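Local coordinates for gene product PA4716 (Pseudomonas aeruginosa, PDB 1U0K), which is a PhzF-family protein of unknown function that may act as an isomerase, at residues E48-L53 against A63-L68; V112-G117 against G271-L276; Y166-V171 against F196-D201. All blocks are in the same frame, centred on the assembly; numbering follows the deposited sequence.

From the N terminus, the chain first closes contact 1. Here strand 48-54 turns back as strand 60-67, with only nine residues between the two segments. Contact 2 opens later, at 112-117, and closes near the C terminus at 271-276. It therefore spans most of the rest of the chain. Contact 3, 166-171 with 196-201, falls wholly within that span; none of the three cross. Contacts 1 and 2 lie in one lobe, with about 10 Å between their nearest atoms. Contact 3 lies in the other lobe, across the centre of the chain from both. Its nearest atoms are about 6 Å from those of contact 1, where the Phe196 ring approaches Thr67.

Contact 1 of 3, residues E48-L53 against A63-L68; sequences ESIFLL and ARIFTL
Ile50 and Ile65 face each other across two antiparallel strands, and with Ala63 and Leu52 they form the tight part of this contact. With chi1 at 178°, Ile50 CG1 turns away from the backbone N, and CD1 reaches Ala63 CB and Ile65 CG1, each 3.9 Å away. Leu52 CD2 reaches the same methyl, Ala63 CB, from the next position on this face. Helix 78-90 packs against Ile50 and Leu52. Further along, Glu48 extends past CG and lays its carboxylate beside Ile65, with OE2 3.1 Å from CG2.

The backbones are joined by two hydrogen-bonded pairs. Ser49 and Phe66 bond in both directions. So do Phe51 and Arg64, with Phe51 N 2.8 Å from Arg64 O. That carbonyl also lies at the edge of the Phe51 ring, in its plane.

The other face carries Phe51 and Phe66. Their rings stand nearly perpendicular, with planes at 88°, and Phe51 CE1 is 3.8 Å from Phe66 CD1. Phe26 stacks on the Phe51 ring, and Thr41 of helix 34-44 touches the side chains of both phenylalanines. The looser side is at Arg64, which is partly exposed. Its chain bends at chi2 and chi3 and leads away from the partner strand. The guanidinium is held by salt bridges to Glu71 and Asp34. Leu53 CD1 comes only to 4.3 Å from Arg64 CG.

The arrangement is a beta hairpin of the PhzF fold, and the predicted active-site residue Glu48 stands at its end away from the turn.

Contact 2 of 3, residues V112-G117 against G271-L276; sequences VRAGSG and GGHVQL
The imidazole of His273 meets Ala114 at its edge. Ala114 CB lies in the plane of the ring, 4.0 Å from ND1, and the CE1 corner is almost as near. The same ring pairs edge-to-face with Tyr119 of the neighbouring strand 117-129. The second flat group is the amide of Gln275. Its chain bends at chi2 (-58°), and this brings the amide back to the turn at 114-117.

Ser116 OG donates a hydrogen bond of 2.9 Å to Gln275 OE1. The hydroxyl does not sit in the amide plane but is tilted 34° from it. The other end of the amide is used as well. Gln275 NE2 donates to Ala14 O and, at 2.8 Å, to a water. That water in turn donates to Ala114 O, at 2.6 Å. Both ends of the amide are therefore engaged, which should fix its rotation.

A second water links the backbones. It donates to Ser116 O and accepts from Leu276 N, 2.9 Å away. Gly117 approaches directly, with CA 3.5 Å from Val274 O in a CA-H...O contact. One direct hydrogen bond, Ser116 to Gln275, and two water bridges thus join the segments.

Val274 packs on Leu10 and on helix 78-90. Leu276 reaches that helix too, and also Leu283 of the second subunit. The turn itself is more exposed at Gly115 and Ser116.

Ala114 and Gly117 bond to each other in both directions, N to O. This is a two-residue beta hairpin closed by a type II' turn, with Gly115 at its positive-phi position, joining strands 106-114 and 117-129 beside strand 267-282.

Contact 3 of 3, residues Y166-V171 against F196-D201; sequences YLLLPV and FVYLLD
Phe196 O is approached by two groups of the facing strand. Leu167 N donates a hydrogen bond of 2.9 Å to Phe196 O, and Tyr166 CA makes a CA-H...O contact with the same oxygen at 3.2 Å. These begin the ladder of a parallel strand pair, 166-170 with 196-201, in one lobe of the PhzF fold. Helices 173-177 and 186-192 lie between the two strands in the chain. The ladder continues from Tyr198 N to Leu167 O, which is nearly straight at 174°. Leu169 N to Tyr198 O and Leu200 N to Leu169 O follow, and Val171 N to Leu200 O ends the ladder. In the bond to Leu169 O the donor sits above the carbonyl plane, 47° out of it.

One face carries Tyr166, Phe196, Leu168 and Tyr198. Tyr166 and Phe196 cross obliquely, with Tyr166 CE2 3.7 Å from Phe196 CB. Leu168 CD2 meets Tyr198 CB at 3.8 Å, and Tyr198 CB also touches Tyr166 CD2. The Tyr198 ring swings away from the partner strand, with CG opposite the backbone N at chi1 -166°. Its hydroxyl bonds to Gln248 OE1, while Tyr166 OH bonds to Ser223. Helix 222-234 packs on Leu168 and Tyr198. The Tyr166 side chain is about 7 Å from that of Glu48, the predicted active-site residue.

The opposite face holds Leu167, Val197, Leu169 and Leu199. Phe141 of helix 135-144 touches Leu167 and Val197. Leu169 and Leu199 lie side by side and point the same way, with their CD2 atoms 3.7 Å apart.

Contact 1 of 3, residues E48-L53 against A63-L68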
ATOM      1  N   GLU A  48      -1.023   7.323  -4.266  1.00 10.15           N
ATOM      2  CA  GLU A  48      -2.017   7.821  -5.218  1.00 10.34           C
ATOM      3  C   GLU A  48      -1.862   7.141  -6.570  1.00  9.91           C
ATOM      4  O   GLU A  48      -0.757   6.739  -6.945  1.00 10.01           O
ATOM      5  CB  GLU A  48      -1.881   9.337  -5.387  1.00 11.23           C
ATOM      6  CG  GLU A  48      -2.294  10.102  -4.149  1.00 14.39           C
ATOM      7  CD  GLU A  48      -2.184  11.599  -4.292  1.00 20.91           C
ATOM      8  OE1 GLU A  48      -1.058  12.117  -4.336  1.00 24.44           O
ATOM      9  OE2 GLU A  48      -3.238  12.268  -4.335  1.00 26.51           O
ATOM     10  N   SER A  49      -2.990   6.968  -7.255  1.00  9.38           N
ATOM     11  CA  SER A  49      -3.029   6.672  -8.692  1.00  8.82           C
ATOM     12  C   SER A  49      -3.723   7.838  -9.399  1.00  8.60           C
ATOM     13  O   SER A  49      -4.596   8.485  -8.832  1.00  8.56           O
ATOM     14  CB  SER A  49      -3.777   5.375  -9.003  1.00  9.30           C
ATOM     15  OG  SER A  49      -3.052   4.220  -8.596  1.00 10.25           O
ATOM     16  N   ILE A  50      -3.321   8.093 -10.641  1.00  7.76           N
ATOM     17  CA  ILE A  50      -3.944   9.127 -11.465  1.00  8.01           C
ATOM     18  C   ILE A  50      -4.419   8.516 -12.771  1.00  8.11           C
ATOM     19  O   ILE A  50      -3.742   7.664 -13.362  1.00  7.89           O
ATOM     20  CB  ILE A  50      -2.983  10.340 -11.699  1.00  8.60           C
ATOM     21  CG1 ILE A  50      -3.634  11.384 -12.609  1.00  9.12           C
ATOM     22  CG2 ILE A  50      -1.624   9.900 -12.243  1.00  8.26           C
ATOM     23  CD1 ILE A  50      -2.981  12.724 -12.553  1.00 10.39           C
ATOM     24  N   PHE A  51      -5.598   8.952 -13.195  1.00  7.67           N
ATOM     25  CA  PHE A  51      -6.308   8.422 -14.358  1.00  8.19           C
ATOM     26  C   PHE A  51      -6.518   9.567 -15.333  1.00  9.00           C
ATOM     27  O   PHE A  51      -7.089  10.585 -14.957  1.00  9.38           O
ATOM     28  CB  PHE A  51      -7.651   7.820 -13.922  1.00  8.28           C
ATOM     29  CG  PHE A  51      -7.503   6.663 -12.972  1.00  7.35           C
ATOM     30  CD1 PHE A  51      -7.338   6.896 -11.613  1.00  8.06           C
ATOM     31  CD2 PHE A  51      -7.484   5.350 -13.431  1.00  6.71           C
ATOM     32  CE1 PHE A  51      -7.149   5.848 -10.739  1.00  8.46           C
ATOM     33  CE2 PHE A  51      -7.282   4.300 -12.547  1.00  6.33           C
ATOM     34  CZ  PHE A  51      -7.122   4.557 -11.200  1.00  8.10           C
ATOM     35  N   LEU A  52      -6.023   9.406 -16.556  1.00  9.36           N
ATOM     36  CA  LEU A  52      -6.106  10.440 -17.591  1.00  9.92           C
ATOM     37  C   LEU A  52      -7.193  10.127 -18.605  1.00 10.76           C
ATOM     38  O   LEU A  52      -7.374   8.987 -19.023  1.00 11.13           O
ATOM     39  CB  LEU A  52      -4.762  10.606 -18.300  1.00  9.86           C
ATOM     40  CG  LEU A  52      -3.542  10.908 -17.415  1.00 10.71           C
ATOM     41  CD1 LEU A  52      -2.261  11.069 -18.241  1.00 12.08           C
ATOM     42  CD2 LEU A  52      -3.757  12.144 -16.556  1.00 12.27           C
ATOM     43  N   LEU A  53      -7.900  11.172 -19.017  1.00 11.76           N
ATOM     44  CA  LEU A  53      -8.989  11.059 -19.980  1.00 13.08           C
ATOM     45  C   LEU A  53      -8.641  11.976 -21.160  1.00 13.57           C
ATOM     46  O   LEU A  53      -8.711  13.204 -21.039  1.00 13.49           O
ATOM     47  CB  LEU A  53     -10.310  11.444 -19.329  1.00 13.80           C
ATOM     48  CG  LEU A  53     -10.587  10.680 -18.018  1.00 16.77           C
ATOM     49  CD1 LEU A  53     -11.648  11.358 -17.179  1.00 20.51           C
ATOM     50  CD2 LEU A  53     -10.970   9.234 -18.325  1.00 18.56           C
ATOM     51  N   ALA A  63      -8.056  14.767 -15.570  1.00 11.68           N
ATOM     52  CA  ALA A  63      -7.400  13.863 -14.632  1.00 11.49           C
ATOM     53  C   ALA A  63      -8.283  13.581 -13.428  1.00 11.80           C
ATOM     54  O   ALA A  63      -9.078  14.421 -13.003  1.00 12.49           O
ATOM     55  CB  ALA A  63      -6.111  14.437 -14.203  1.00 11.51           C
ATOM     56  N   ARG A  64      -8.132  12.380 -12.886  1.00 11.00           N
ATOM     57  CA  ARG A  64      -8.797  11.985 -11.660  1.00 11.27           C
ATOM     58  C   ARG A  64      -7.714  11.363 -10.779  1.00 10.17           C
ATOM     59  O   ARG A  64      -6.974  10.488 -11.236  1.00  9.41           O
ATOM     60  CB  ARG A  64      -9.899  10.956 -11.929  1.00 11.81           C
ATOM     61  CG  ARG A  64     -10.969  11.344 -12.954  1.00 15.61           C
ATOM     62  CD  ARG A  64     -12.021  12.277 -12.434  1.00 17.32           C
ATOM     63  NE  ARG A  64     -12.833  11.734 -11.346  1.00 16.96           N
ATOM     64  CZ  ARG A  64     -13.886  10.942 -11.482  1.00 17.56           C
ATOM     65  NH1 ARG A  64     -14.287  10.507 -12.668  1.00 19.78           N
ATOM     66  NH2 ARG A  64     -14.543  10.568 -10.396  1.00 19.49           N
ATOM     67  N   ILE A  65      -7.607  11.842  -9.545  1.00  9.45           N
ATOM     68  CA  ILE A  65      -6.601  11.370  -8.596  1.00  9.19           C
ATOM     69  C   ILE A  65      -7.282  10.717  -7.414  1.00  9.35           C
ATOM     70  O   ILE A  65      -8.207  11.279  -6.838  1.00  9.64           O
ATOM     71  CB  ILE A  65      -5.711  12.529  -8.094  1.00  9.41           C
ATOM     72  CG1 ILE A  65      -4.958  13.197  -9.245  1.00 10.56           C
ATOM     73  CG2 ILE A  65      -4.736  12.028  -7.054  1.00 10.79           C
ATOM     74  CD1 ILE A  65      -4.322  14.526  -8.869  1.00 13.11           C
ATOM     75  N   PHE A  66      -6.829   9.516  -7.065  1.00  8.84           N
ATOM     76  CA  PHE A  66      -7.349   8.783  -5.929  1.00  9.32           C
ATOM     77  C   PHE A  66      -6.245   8.357  -4.985  1.00  9.32           C
ATOM     78  O   PHE A  66      -5.166   7.946  -5.415  1.00  9.99           O
ATOM     79  CB  PHE A  66      -8.062   7.517  -6.380  1.00  9.23           C
ATOM     80  CG  PHE A  66      -9.324   7.762  -7.153  1.00 10.52           C
ATOM     81  CD1 PHE A  66      -9.273   8.113  -8.485  1.00 11.74           C
ATOM     82  CD2 PHE A  66     -10.561   7.594  -6.546  1.00 11.18           C
ATOM     83  CE1 PHE A  66     -10.448   8.326  -9.191  1.00 11.77           C
ATOM     84  CE2 PHE A  66     -11.736   7.813  -7.250  1.00 12.34           C
ATOM     85  CZ  PHE A  66     -11.674   8.179  -8.566  1.00 12.03           C
ATOM     86  N   THR A  67      -6.544   8.421  -3.691  1.00  9.90           N
ATOM     87  CA  THR A  67      -5.799   7.650  -2.700  1.00  9.07           C
ATOM     88  C   THR A  67      -6.532   6.336  -2.467  1.00  9.51           C
ATOM     89  O   THR A  67      -7.582   6.093  -3.031  1.00  9.04           O
ATOM     90  CB  THR A  67      -5.656   8.396  -1.364  1.00  9.33           C
ATOM     91  OG1 THR A  67      -6.948   8.514  -0.756  1.00 10.77           O
ATOM     92  CG2 THR A  67      -5.139   9.790  -1.537  1.00 10.58           C
ATOM     93  N   LEU A  68      -6.005   5.497  -1.588  1.00 10.40           N
ATOM     94  CA  LEU A  68      -6.695   4.262  -1.263  1.00 11.93           C
ATOM     95  C   LEU A  68      -7.980   4.542  -0.489  1.00 12.93           C
ATOM     96  O   LEU A  68      -8.840   3.675  -0.408  1.00 14.32           O
ATOM     97  CB  LEU A  68      -5.786   3.293  -0.495  1.00 12.06           C
ATOM     98  CG  LEU A  68      -5.034   2.349  -1.433  1.00 13.88           C
ATOM     99  CD1 LEU A  68      -3.888   3.048  -2.116  1.00 14.13           C
ATOM    100  CD2 LEU A  68      -4.535   1.120  -0.706  1.00 16.19           C
TER

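Contact 2 of 3, residues V112-G117 against G271-L276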
ATOM      1  N   VAL A 112      10.662  18.496 -19.283  1.00 15.99           N
ATOM      2  CA  VAL A 112      11.869  18.370 -20.083  1.00 16.85           C
ATOM      3  C   VAL A 112      12.506  17.009 -19.825  1.00 17.21           C
ATOM      4  O   VAL A 112      12.295  16.394 -18.780  1.00 16.68           O
ATOM      5  CB  VAL A 112      12.884  19.492 -19.754  1.00 17.36           C
ATOM      6  CG1 VAL A 112      12.320  20.862 -20.134  1.00 18.45           C
ATOM      7  CG2 VAL A 112      13.273  19.470 -18.279  1.00 17.30           C
ATOM      8  N   ARG A 113      13.268  16.525 -20.790  1.00 18.06           N
ATOM      9  CA  ARG A 113      14.076  15.338 -20.580  1.00 19.18           C
ATOM     10  C   ARG A 113      15.224  15.675 -19.640  1.00 20.18           C
ATOM     11  O   ARG A 113      15.774  16.783 -19.682  1.00 20.50           O
ATOM     12  CB  ARG A 113      14.604  14.814 -21.915  1.00 19.53           C
ATOM     13  CG  ARG A 113      13.516  14.363 -22.849  1.00 20.78           C
ATOM     14  CD  ARG A 113      14.016  13.636 -24.074  1.00 22.30           C
ATOM     15  NE  ARG A 113      12.913  13.262 -24.950  1.00 23.27           N
ATOM     16  CZ  ARG A 113      12.141  12.187 -24.788  1.00 24.81           C
ATOM     17  NH1 ARG A 113      12.351  11.331 -23.788  1.00 25.27           N
ATOM     18  NH2 ARG A 113      11.162  11.951 -25.650  1.00 26.12           N
ATOM     19  N   ALA A 114      15.564  14.728 -18.779  1.00 20.44           N
ATOM     20  CA  ALA A 114      16.638  14.899 -17.813  1.00 21.35           C
ATOM     21  C   ALA A 114      17.242  13.543 -17.500  1.00 22.33           C
ATOM     22  O   ALA A 114      16.653  12.750 -16.770  1.00 21.96           O
ATOM     23  CB  ALA A 114      16.118  15.552 -16.541  1.00 21.43           C
ATOM     24  N   GLY A 115      18.413  13.280 -18.069  1.00 23.38           N
ATOM     25  CA  GLY A 115      19.123  12.036 -17.837  1.00 24.14           C
ATOM     26  C   GLY A 115      18.308  10.837 -18.274  1.00 24.55           C
ATOM     27  O   GLY A 115      17.858  10.776 -19.416  1.00 25.75           O
ATOM     28  N   SER A 116      18.094   9.907 -17.343  1.00 24.73           N
ATOM     29  CA  SER A 116      17.327   8.684 -17.596  1.00 24.28           C
ATOM     30  C   SER A 116      15.807   8.923 -17.614  1.00 23.17           C
ATOM     31  O   SER A 116      15.027   8.055 -18.056  1.00 24.39           O
ATOM     32  CB  SER A 116      17.668   7.618 -16.541  1.00 24.50           C
ATOM     33  OG  SER A 116      17.515   8.115 -15.211  1.00 26.33           O
ATOM     34  N   GLY A 117      15.381  10.087 -17.135  1.00 20.63           N
ATOM     35  CA  GLY A 117      13.964  10.386 -17.049  1.00 18.71           C
ATOM     36  C   GLY A 117      13.605  11.790 -17.476  1.00 16.86           C
ATOM     37  O   GLY A 117      13.959  12.230 -18.574  1.00 16.79           O
ATOM     38  N   GLY A 271       8.108  21.484  -8.599  1.00 16.40           N
ATOM     39  CA  GLY A 271       8.736  20.633  -9.600  1.00 16.12           C
ATOM     40  C   GLY A 271       9.600  19.542  -9.012  1.00 15.65           C
ATOM     41  O   GLY A 271       9.945  19.553  -7.833  1.00 15.54           O
ATOM     42  N   GLY A 272       9.963  18.590  -9.857  1.00 15.07           N
ATOM     43  CA  GLY A 272      10.813  17.496  -9.459  1.00 14.54           C
ATOM     44  C   GLY A 272      11.149  16.571 -10.612  1.00 14.27           C
ATOM     45  O   GLY A 272      10.517  16.617 -11.668  1.00 14.49           O
ATOM     46  N   HIS A 273      12.154  15.731 -10.390  1.00 14.09           N
ATOM     47  CA  HIS A 273      12.530  14.696 -11.334  1.00 13.99           C
ATOM     48  C   HIS A 273      11.553  13.516 -11.281  1.00 13.19           C
ATOM     49  O   HIS A 273      10.977  13.213 -10.233  1.00 12.34           O
ATOM     50  CB  HIS A 273      13.967  14.233 -11.074  1.00 14.49           C
ATOM     51  CG  HIS A 273      14.993  15.284 -11.366  1.00 16.65           C
ATOM     52  ND1 HIS A 273      15.480  15.515 -12.634  1.00 21.01           N
ATOM     53  CD2 HIS A 273      15.614  16.174 -10.557  1.00 19.19           C
ATOM     54  CE1 HIS A 273      16.356  16.506 -12.594  1.00 20.68           C
ATOM     55  NE2 HIS A 273      16.462  16.917 -11.344  1.00 20.66           N
ATOM     56  N   VAL A 274      11.375  12.871 -12.426  1.00 12.04           N
ATOM     57  CA  VAL A 274      10.467  11.744 -12.571  1.00 11.76           C
ATOM     58  C   VAL A 274      11.151  10.633 -13.352  1.00 11.26           C
ATOM     59  O   VAL A 274      11.770  10.883 -14.376  1.00 11.68           O
ATOM     60  CB  VAL A 274       9.175  12.157 -13.309  1.00 11.74           C
ATOM     61  CG1 VAL A 274       8.234  10.963 -13.435  1.00 11.46           C
ATOM     62  CG2 VAL A 274       8.491  13.330 -12.593  1.00 11.89           C
ATOM     63  N   GLN A 275      11.039   9.408 -12.847  1.00 11.41           N
ATOM     64  CA  GLN A 275      11.540   8.225 -13.524  1.00 11.84           C
ATOM     65  C   GLN A 275      10.389   7.305 -13.894  1.00 11.85           C
ATOM     66  O   GLN A 275       9.444   7.168 -13.134  1.00 12.35           O
ATOM     67  CB  GLN A 275      12.487   7.456 -12.604  1.00 12.39           C
ATOM     68  CG  GLN A 275      13.601   8.297 -12.017  1.00 13.77           C
ATOM     69  CD  GLN A 275      14.469   8.973 -13.070  1.00 16.15           C
ATOM     70  OE1 GLN A 275      14.883   8.349 -14.048  1.00 19.35           O
ATOM     71  NE2 GLN A 275      14.744  10.250 -12.867  1.00 18.47           N
ATOM     72  N   LEU A 276      10.501   6.649 -15.043  1.00 11.79           N
ATOM     73  CA  LEU A 276       9.528   5.658 -15.486  1.00 12.11           C
ATOM     74  C   LEU A 276      10.101   4.261 -15.224  1.00 11.91           C
ATOM     75  O   LEU A 276      11.200   3.945 -15.671  1.00 12.56           O
ATOM     76  CB  LEU A 276       9.221   5.843 -16.966  1.00 12.52           C
ATOM     77  CG  LEU A 276       8.186   6.893 -17.362  1.00 15.07           C
ATOM     78  CD1 LEU A 276       8.621   8.280 -16.946  1.00 17.22           C
ATOM     79  CD2 LEU A 276       7.958   6.832 -18.864  1.00 17.14           C
TER
HETATM   80  O   HOH W   1      15.922  12.428 -14.252  1.00 30.61           O
HETATM   81  O   HOH W   2      12.625   7.261 -16.866  1.00 21.43           O

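Contact 3 of 3, residues Y166-V171 against F196-D201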
ATOM      1  N   TYR A 166      -4.327  22.144   3.865  1.00 18.84           N
ATOM      2  CA  TYR A 166      -3.568  21.549   4.955  1.00 18.60           C
ATOM      3  C   TYR A 166      -3.508  22.511   6.118  1.00 18.30           C
ATOM      4  O   TYR A 166      -3.323  23.695   5.918  1.00 18.73           O
ATOM      5  CB  TYR A 166      -2.140  21.260   4.513  1.00 18.46           C
ATOM      6  CG  TYR A 166      -2.027  20.120   3.535  1.00 19.12           C
ATOM      7  CD1 TYR A 166      -2.214  20.333   2.175  1.00 19.98           C
ATOM      8  CD2 TYR A 166      -1.745  18.832   3.973  1.00 19.67           C
ATOM      9  CE1 TYR A 166      -2.107  19.290   1.264  1.00 20.46           C
ATOM     10  CE2 TYR A 166      -1.639  17.778   3.069  1.00 19.86           C
ATOM     11  CZ  TYR A 166      -1.827  18.016   1.721  1.00 20.53           C
ATOM     12  OH  TYR A 166      -1.729  16.979   0.823  1.00 20.58           O
ATOM     13  N   LEU A 167      -3.673  21.999   7.327  1.00 17.77           N
ATOM     14  CA  LEU A 167      -3.255  22.727   8.521  1.00 17.88           C
ATOM     15  C   LEU A 167      -1.751  22.529   8.610  1.00 17.30           C
ATOM     16  O   LEU A 167      -1.282  21.433   8.852  1.00 16.59           O
ATOM     17  CB  LEU A 167      -3.942  22.152   9.761  1.00 18.11           C
ATOM     18  CG  LEU A 167      -4.140  22.988  11.037  1.00 20.72           C
ATOM     19  CD1 LEU A 167      -3.921  22.131  12.287  1.00 21.14           C
ATOM     20  CD2 LEU A 167      -3.318  24.273  11.076  1.00 21.46           C
ATOM     21  N   LEU A 168      -0.992  23.594   8.368  1.00 17.22           N
ATOM     22  CA  LEU A 168       0.448  23.566   8.556  1.00 17.47           C
ATOM     23  C   LEU A 168       0.727  23.827  10.035  1.00 18.31           C
ATOM     24  O   LEU A 168       0.263  24.823  10.588  1.00 18.46           O
ATOM     25  CB  LEU A 168       1.128  24.616   7.677  1.00 17.40           C
ATOM     26  CG  LEU A 168       0.795  24.579   6.184  1.00 17.32           C
ATOM     27  CD1 LEU A 168       1.620  25.612   5.442  1.00 17.57           C
ATOM     28  CD2 LEU A 168       1.031  23.182   5.598  1.00 18.78           C
ATOM     29  N   LEU A 169       1.434  22.893  10.664  1.00 18.76           N
ATOM     30  CA  LEU A 169       1.704  22.927  12.096  1.00 20.19           C
ATOM     31  C   LEU A 169       3.205  23.025  12.316  1.00 20.91           C
ATOM     32  O   LEU A 169       3.882  22.011  12.309  1.00 20.77           O
ATOM     33  CB  LEU A 169       1.169  21.653  12.757  1.00 20.16           C
ATOM     34  CG  LEU A 169       1.094  21.699  14.284  1.00 21.09           C
ATOM     35  CD1 LEU A 169       0.021  22.674  14.744  1.00 21.04           C
ATOM     36  CD2 LEU A 169       0.849  20.313  14.841  1.00 21.84           C
ATOM     37  N   PRO A 170       3.735  24.243  12.461  1.00 22.20           N
ATOM     38  CA  PRO A 170       5.176  24.413  12.668  1.00 23.38           C
ATOM     39  C   PRO A 170       5.646  23.816  13.994  1.00 24.50           C
ATOM     40  O   PRO A 170       5.138  24.195  15.054  1.00 24.81           O
ATOM     41  CB  PRO A 170       5.360  25.932  12.622  1.00 23.42           C
ATOM     42  CG  PRO A 170       4.173  26.442  11.920  1.00 23.00           C
ATOM     43  CD  PRO A 170       3.053  25.540  12.362  1.00 22.40           C
ATOM     44  N   VAL A 171       6.558  22.857  13.909  1.00 25.74           N
ATOM     45  CA  VAL A 171       7.155  22.193  15.064  1.00 27.21           C
ATOM     46  C   VAL A 171       8.681  22.224  14.944  1.00 28.28           C
ATOM     47  O   VAL A 171       9.214  22.568  13.886  1.00 28.54           O
ATOM     48  CB  VAL A 171       6.672  20.729  15.195  1.00 27.20           C
ATOM     49  CG1 VAL A 171       5.169  20.697  15.445  1.00 27.45           C
ATOM     50  CG2 VAL A 171       7.029  19.900  13.960  1.00 27.64           C
ATOM     51  N   PHE A 196      -6.138  17.816   5.918  1.00 20.41           N
ATOM     52  CA  PHE A 196      -5.018  17.072   6.504  1.00 19.82           C
ATOM     53  C   PHE A 196      -4.080  17.983   7.280  1.00 19.53           C
ATOM     54  O   PHE A 196      -4.050  19.187   7.042  1.00 18.70           O
ATOM     55  CB  PHE A 196      -4.189  16.413   5.414  1.00 19.92           C
ATOM     56  CG  PHE A 196      -4.932  15.363   4.644  1.00 20.70           C
ATOM     57  CD1 PHE A 196      -5.479  15.653   3.402  1.00 21.82           C
ATOM     58  CD2 PHE A 196      -5.111  14.097   5.183  1.00 21.95           C
ATOM     59  CE1 PHE A 196      -6.175  14.684   2.700  1.00 22.66           C
ATOM     60  CE2 PHE A 196      -5.806  13.125   4.483  1.00 22.04           C
ATOM     61  CZ  PHE A 196      -6.341  13.421   3.249  1.00 21.25           C
ATOM     62  N   VAL A 197      -3.307  17.381   8.178  1.00 19.37           N
ATOM     63  CA  VAL A 197      -2.243  18.064   8.915  1.00 19.38           C
ATOM     64  C   VAL A 197      -0.903  17.780   8.237  1.00 19.15           C
ATOM     65  O   VAL A 197      -0.612  16.634   7.858  1.00 18.66           O
ATOM     66  CB  VAL A 197      -2.147  17.574  10.381  1.00 20.06           C
ATOM     67  CG1 VAL A 197      -0.933  18.194  11.081  1.00 20.30           C
ATOM     68  CG2 VAL A 197      -3.406  17.899  11.153  1.00 20.34           C
ATOM     69  N   TYR A 198      -0.091  18.825   8.091  1.00 18.68           N
ATOM     70  CA  TYR A 198       1.280  18.708   7.611  1.00 18.56           C
ATOM     71  C   TYR A 198       2.215  19.286   8.685  1.00 18.75           C
ATOM     72  O   TYR A 198       2.193  20.486   8.952  1.00 18.51           O
ATOM     73  CB  TYR A 198       1.447  19.450   6.282  1.00 18.23           C
ATOM     74  CG  TYR A 198       2.721  19.125   5.539  1.00 18.58           C
ATOM     75  CD1 TYR A 198       2.775  18.078   4.631  1.00 18.66           C
ATOM     76  CD2 TYR A 198       3.876  19.872   5.737  1.00 18.21           C
ATOM     77  CE1 TYR A 198       3.946  17.777   3.937  1.00 18.87           C
ATOM     78  CE2 TYR A 198       5.056  19.582   5.052  1.00 18.65           C
ATOM     79  CZ  TYR A 198       5.091  18.525   4.155  1.00 19.32           C
ATOM     80  OH  TYR A 198       6.268  18.238   3.483  1.00 20.50           O
ATOM     81  N   LEU A 199       3.000  18.422   9.316  1.00 19.30           N
ATOM     82  CA  LEU A 199       3.988  18.859  10.310  1.00 20.13           C
ATOM     83  C   LEU A 199       5.179  19.470   9.595  1.00 20.63           C
ATOM     84  O   LEU A 199       5.688  18.890   8.642  1.00 20.54           O
ATOM     85  CB  LEU A 199       4.457  17.695  11.177  1.00 20.30           C
ATOM     86  CG  LEU A 199       3.398  16.872  11.914  1.00 21.17           C
ATOM     87  CD1 LEU A 199       4.061  15.843  12.814  1.00 22.25           C
ATOM     88  CD2 LEU A 199       2.469  17.765  12.715  1.00 21.60           C
ATOM     89  N   LEU A 200       5.633  20.627  10.075  1.00 21.45           N
ATOM     90  CA  LEU A 200       6.609  21.433   9.348  1.00 22.00           C
ATOM     91  C   LEU A 200       7.715  21.966  10.257  1.00 23.00           C
ATOM     92  O   LEU A 200       7.444  22.726  11.167  1.00 22.96           O
ATOM     93  CB  LEU A 200       5.908  22.611   8.675  1.00 21.87           C
ATOM     94  CG  LEU A 200       6.753  23.564   7.823  1.00 21.50           C
ATOM     95  CD1 LEU A 200       7.378  22.822   6.660  1.00 21.38           C
ATOM     96  CD2 LEU A 200       5.899  24.711   7.326  1.00 21.37           C
ATOM     97  N   ASP A 201       8.946  21.550   9.985  1.00 24.10           N
ATOM     98  CA  ASP A 201      10.143  22.213  10.504  1.00 25.10           C
ATOM     99  C   ASP A 201      10.514  23.342   9.535  1.00 25.74           C
ATOM    100  O   ASP A 201      11.054  23.087   8.463  1.00 25.35           O
ATOM    101  CB  ASP A 201      11.269  21.187  10.640  1.00 25.25           C
ATOM    102  CG  ASP A 201      12.623  21.819  10.920  1.00 26.34           C
ATOM    103  OD1 ASP A 201      12.663  22.981  11.369  1.00 29.04           O
ATOM    104  OD2 ASP A 201      13.691  21.215  10.710  1.00 28.44           O
TER